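Long-range contacts in 3-hydroxyacyl-CoA dehydrogenase type-2 (Mycobacterium avium, PDB 3PPI), which probably catalyses the NAD-dependent oxidation of 3-hydroxyacyl-CoA substrates, as a member of the short-chain dehydrogenase/reductase family: residues A173-Y178 / G274-T279; I215-M220 / D250-A255. One frame throughout, in Å; residues are numbered along the deposited sequence.

Interaction 1 (A173-Y178 / G274-T279); sequences ASIAGY and GAQRFT
Ile175 and Phe278 make most of this contact between the loop that follows strand 167-172 and the C-terminal tail. Ile175 lays its longer branch over one face of the phenylalanine ring. Ile175 CG1 stands 3.7 Å from the centroid of the Phe278 ring, only 14° off the normal, in a CH-pi contact displaced toward the rim. Ile175 CD1 reaches further along, 3.6 Å from Phe278 CE1. The same Ile175 CD1 also meets the carbonyl oxygen of Gln276, Gln276 O, at 3.7 Å. The rotation about chi1 (63°) wedges Ile175 CG1 between its own backbone N and carbonyl carbon, and from there the branch can run out across the aromatic face. Ala176 CB lies at the ring edge, in plane, 3.9 Å from Phe278 CE2. The backbone N of Ala176 donates to Ser174 OG, 3.0 Å at 161°, in an ST turn.

Beyond this dense patch the contact thins. Ser174 OG is 4.3 Å from Phe278 CE2, and Arg277, partly exposed, points away from the loop. Its NH1 donates to Gln276 O from above the carbonyl plane, and its NH2 bonds to Gly267 O of the second subunit. Ser174 also touches Tyr187; with Lys191 these are probably the Ser-Tyr-Lys set of the short-chain dehydrogenases.

With no hydrogen bond between the two segments, the contact rests on apolar and CH-pi packing. Phe278 N is bonded to Glu179 and Phe278 O to Arg203 of the third subunit, and the loop thus packs against a tail that is itself held within the tetramer.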
loop_
_atom_site.group_PDB
_atom_site.type_symbol
_atom_site.label_atom_id
_atom_site.label_comp_id
_atom_site.label_asym_id
_atom_site.label_seq_id
_atom_site.Cartn_x
_atom_site.Cartn_y
_atom_site.Cartn_z
ATOM N N ALA A 173 12.423 6.294 7.284
ATOM C CA ALA A 173 11.171 6.050 7.951
ATOM C C ALA A 173 11.337 4.841 8.867
ATOM O O ALA A 173 12.283 4.781 9.670
ATOM C CB ALA A 173 10.090 5.833 6.925
ATOM N N SER A 174 10.422 3.887 8.742
ATOM C CA SER A 174 10.408 2.627 9.492
ATOM C C SER A 174 9.191 1.880 9.000
ATOM O O SER A 174 8.209 2.507 8.556
ATOM C CB SER A 174 10.277 2.857 11.018
ATOM O OG SER A 174 9.921 1.652 11.702
ATOM N N ILE A 175 9.223 0.553 9.063
ATOM C CA ILE A 175 8.046 -0.197 8.698
ATOM C C ILE A 175 6.943 -0.013 9.755
ATOM O O ILE A 175 5.798 -0.364 9.509
ATOM C CB ILE A 175 8.340 -1.697 8.382
ATOM C CG1 ILE A 175 8.885 -2.434 9.620
ATOM C CG2 ILE A 175 9.320 -1.801 7.129
ATOM C CD1 ILE A 175 9.095 -3.962 9.416
ATOM N N ALA A 176 7.278 0.585 10.895
ATOM C CA ALA A 176 6.265 1.014 11.871
ATOM C C ALA A 176 5.299 2.003 11.236
ATOM O O ALA A 176 4.181 2.171 11.722
ATOM C CB ALA A 176 6.921 1.636 13.125
ATOM N N GLY A 177 5.744 2.678 10.171
ATOM C CA GLY A 177 4.885 3.587 9.418
ATOM C C GLY A 177 3.743 2.914 8.675
ATOM O O GLY A 177 2.754 3.574 8.332
ATOM N N TYR A 178 3.897 1.610 8.429
ATOM C CA TYR A 178 2.906 0.780 7.767
ATOM C C TYR A 178 2.185 -0.175 8.741
ATOM O O TYR A 178 1.024 -0.538 8.513
ATOM C CB TYR A 178 3.594 -0.089 6.701
ATOM C CG TYR A 178 4.210 0.615 5.492
ATOM C CD1 TYR A 178 3.439 1.414 4.667
ATOM C CD2 TYR A 178 5.558 0.412 5.147
ATOM C CE1 TYR A 178 3.987 2.035 3.530
ATOM C CE2 TYR A 178 6.122 1.003 4.024
ATOM C CZ TYR A 178 5.323 1.810 3.212
ATOM O OH TYR A 178 5.851 2.415 2.097
ATOM N N GLY A 274 14.216 -7.856 5.949
ATOM C CA GLY A 274 14.275 -9.326 6.008
ATOM C C GLY A 274 12.923 -10.002 5.801
ATOM O O GLY A 274 12.722 -11.121 6.234
ATOM N N ALA A 275 12.026 -9.312 5.104
ATOM C CA ALA A 275 10.604 -9.693 4.900
ATOM C C ALA A 275 9.740 -9.659 6.184
ATOM O O ALA A 275 8.632 -10.203 6.202
ATOM C CB ALA A 275 10.471 -11.030 4.179
ATOM N N GLN A 276 10.220 -8.976 7.231
ATOM C CA GLN A 276 9.430 -8.817 8.448
ATOM C C GLN A 276 8.160 -7.974 8.215
ATOM O O GLN A 276 8.178 -6.990 7.489
ATOM C CB GLN A 276 10.252 -8.182 9.574
ATOM C CG GLN A 276 9.519 -8.252 10.894
ATOM C CD GLN A 276 10.243 -7.653 12.078
ATOM O OE1 GLN A 276 11.274 -6.958 11.967
ATOM N NE2 GLN A 276 9.672 -7.898 13.242
ATOM N N ARG A 277 7.066 -8.388 8.850
ATOM C CA ARG A 277 5.902 -7.527 9.010
ATOM C C ARG A 277 5.640 -7.447 10.531
ATOM O O ARG A 277 5.517 -8.496 11.176
ATOM C CB ARG A 277 4.686 -8.096 8.263
ATOM C CG ARG A 277 4.872 -8.286 6.749
ATOM C CD ARG A 277 4.950 -6.965 6.053
ATOM N NE ARG A 277 5.087 -6.993 4.590
ATOM C CZ ARG A 277 6.244 -7.035 3.938
ATOM N NH1 ARG A 277 7.388 -7.162 4.599
ATOM N NH2 ARG A 277 6.257 -7.004 2.612
ATOM N N PHE A 278 5.597 -6.235 11.096
ATOM C CA PHE A 278 5.441 -6.085 12.559
ATOM C C PHE A 278 4.085 -6.616 12.991
ATOM O O PHE A 278 3.042 -6.264 12.408
ATOM C CB PHE A 278 5.522 -4.627 13.035
ATOM C CG PHE A 278 6.911 -4.016 13.047
ATOM C CD1 PHE A 278 8.067 -4.784 12.986
ATOM C CD2 PHE A 278 7.043 -2.630 13.206
ATOM C CE1 PHE A 278 9.332 -4.177 13.045
ATOM C CE2 PHE A 278 8.299 -2.017 13.261
ATOM C CZ PHE A 278 9.448 -2.793 13.184
ATOM N N THR A 279 4.107 -7.451 14.025
ATOM C CA THR A 279 2.901 -7.872 14.734
ATOM C C THR A 279 2.480 -6.758 15.733
ATOM O O THR A 279 3.213 -5.792 15.945
ATOM C CB THR A 279 3.162 -9.188 15.475
ATOM O OG1 THR A 279 4.277 -9.015 16.355
ATOM C CG2 THR A 279 3.469 -10.325 14.470
#

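Interaction 2 (I215-M220 / D250-A255); sequences IAPGTM and DEFADA
The ring of Phe252 carries Ile215 CD1 on one face, the methyl lying 4.1 Å from the centroid and 21° off the normal, in a CH-pi contact offset toward the rim. Ile215 CG2 is 3.7 Å from Phe252 CE1, so both branches come from the same side, CD1 over the face and CG2 beside the CE1 corner. From the other side of the plane Pro217 CG approaches obliquely, 4.0 Å from Phe252 CE1. With its CG trans to the backbone N (chi1 178°), Phe252 extends from the helix toward the strand, and its side chain also touches Thr172 of the neighbouring strand and Leu42 and Thr46 of helix 41-52.

Two smaller contacts extend the patch along the helix. One turn on, Ala255 CB packs 3.8 Å from Ile215 CD1. At the other end Met220, bent at both chi2 and chi3, brings CE to 4.2 Å from Phe252 CB, while Tyr264 of the second subunit packs on the methionine.

All five side chains are buried and apolar. Strand 215-217 and helix 250-255 run nearly antiparallel (163°), their axes 10.2 Å apart, as expected of the beta-alpha-beta crossover of a Rossmann fold; helix 249-261 is the last helix of the connection, which also holds helices 223-226 and 230-238, from strand 210-217 to strand 269-272.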
loop_
_atom_site.group_PDB
_atom_site.type_symbol
_atom_site.label_atom_id
_atom_site.label_comp_id
_atom_site.label_asym_id
_atom_site.label_seq_id
_atom_site.Cartn_x
_atom_site.Cartn_y
_atom_site.Cartn_z
ATOM N N ILE A 215 14.113 5.023 2.974
ATOM C CA ILE A 215 14.305 3.652 3.418
ATOM C C ILE A 215 13.430 3.483 4.641
ATOM O O ILE A 215 13.456 4.325 5.561
ATOM C CB ILE A 215 15.772 3.365 3.798
ATOM C CG1 ILE A 215 16.698 3.562 2.583
ATOM C CG2 ILE A 215 15.914 1.948 4.380
ATOM C CD1 ILE A 215 18.205 3.486 2.923
ATOM N N ALA A 216 12.645 2.408 4.651
ATOM C CA ALA A 216 11.860 2.008 5.829
ATOM C C ALA A 216 12.498 0.767 6.432
ATOM O O ALA A 216 12.230 -0.347 5.987
ATOM C CB ALA A 216 10.401 1.730 5.446
ATOM N N PRO A 217 13.363 0.945 7.434
ATOM C CA PRO A 217 13.987 -0.239 8.004
ATOM C C PRO A 217 13.041 -1.066 8.863
ATOM O O PRO A 217 12.074 -0.539 9.424
ATOM C CB PRO A 217 15.106 0.321 8.886
ATOM C CG PRO A 217 15.260 1.747 8.512
ATOM C CD PRO A 217 13.942 2.197 7.972
ATOM N N GLY A 218 13.320 -2.363 8.934
ATOM C CA GLY A 218 12.719 -3.233 9.920
ATOM C C GLY A 218 13.496 -3.068 11.222
ATOM O O GLY A 218 13.780 -1.945 11.627
ATOM N N THR A 219 13.821 -4.172 11.876
ATOM C CA THR A 219 14.571 -4.157 13.138
ATOM C C THR A 219 16.058 -4.251 12.832
ATOM O O THR A 219 16.521 -5.257 12.284
ATOM C CB THR A 219 14.132 -5.308 14.066
ATOM O OG1 THR A 219 12.697 -5.349 14.098
ATOM C CG2 THR A 219 14.677 -5.105 15.500
ATOM N N MET A 220 16.793 -3.200 13.205
ATOM C CA MET A 220 18.195 -3.038 12.834
ATOM C C MET A 220 19.102 -3.084 14.057
ATOM O O MET A 220 18.705 -2.669 15.160
ATOM C CB MET A 220 18.391 -1.696 12.124
ATOM C CG MET A 220 17.492 -1.429 10.922
ATOM S SD MET A 220 17.494 -2.721 9.648
ATOM C CE MET A 220 18.995 -2.303 8.742
ATOM N N ASP A 250 25.605 -1.689 7.892
ATOM C CA ASP A 250 26.200 -1.723 6.541
ATOM C C ASP A 250 25.170 -2.029 5.451
ATOM O O ASP A 250 25.290 -1.518 4.328
ATOM C CB ASP A 250 27.346 -2.725 6.435
ATOM C CG ASP A 250 28.635 -2.212 7.066
ATOM O OD1 ASP A 250 28.760 -0.999 7.338
ATOM O OD2 ASP A 250 29.537 -3.026 7.262
ATOM N N GLU A 251 24.184 -2.872 5.765
ATOM C CA GLU A 251 23.080 -3.144 4.801
ATOM C C GLU A 251 22.243 -1.908 4.539
ATOM O O GLU A 251 21.830 -1.652 3.394
ATOM C CB GLU A 251 22.229 -4.339 5.251
ATOM C CG GLU A 251 22.989 -5.679 5.055
ATOM C CD GLU A 251 22.490 -6.835 5.929
ATOM O OE1 GLU A 251 21.801 -6.617 6.952
ATOM O OE2 GLU A 251 22.810 -7.985 5.579
ATOM N N PHE A 252 21.988 -1.133 5.591
ATOM C CA PHE A 252 21.290 0.136 5.452
ATOM C C PHE A 252 22.105 1.097 4.580
ATOM O O PHE A 252 21.566 1.743 3.685
ATOM C CB PHE A 252 21.051 0.761 6.834
ATOM C CG PHE A 252 20.379 2.099 6.779
ATOM C CD1 PHE A 252 19.011 2.205 6.822
ATOM C CD2 PHE A 252 21.132 3.261 6.659
ATOM C CE1 PHE A 252 18.390 3.448 6.756
ATOM C CE2 PHE A 252 20.521 4.491 6.589
ATOM C CZ PHE A 252 19.149 4.587 6.656
ATOM N N ALA A 253 23.395 1.215 4.897
ATOM C CA ALA A 253 24.303 2.088 4.165
ATOM C C ALA A 253 24.340 1.723 2.688
ATOM O O ALA A 253 24.399 2.606 1.829
ATOM C CB ALA A 253 25.723 2.020 4.763
ATOM N N ASP A 254 24.285 0.426 2.396
ATOM C CA ASP A 254 24.322 -0.052 1.013
ATOM C C ASP A 254 23.045 0.355 0.259
ATOM O O ASP A 254 23.110 0.737 -0.900
ATOM C CB ASP A 254 24.499 -1.574 0.996
ATOM C CG ASP A 254 24.648 -2.134 -0.398
ATOM O OD1 ASP A 254 25.676 -1.848 -1.047
ATOM O OD2 ASP A 254 23.758 -2.885 -0.830
ATOM N N ALA A 255 21.892 0.267 0.918
ATOM C CA ALA A 255 20.633 0.728 0.356
ATOM C C ALA A 255 20.646 2.233 0.125
ATOM O O ALA A 255 20.212 2.712 -0.926
ATOM C CB ALA A 255 19.470 0.336 1.273
#

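Interaction 2 is nested within the chain loop closed by interaction 1, and their centres lie 12 Å apart. Neighbouring strands of the parallel sheet join them: Ala173 N is 2.8 Å from Ile215 O, a probable hydrogen bond, and Ile175 CG2 packs 3.4 Å from Ala216 O. Residues 173-178 and the end of 215-220 continue from the C-terminal ends of adjacent strands, one meeting the C-terminal tail and the other a helix. Interaction 1 includes the probable catalytic serine; interaction 2 lies near the glycine-rich turn that probably binds the cofactor, with the Phe252 side chain about 9 Å from a bound magnesium ion. Both contacts also touch the second subunit.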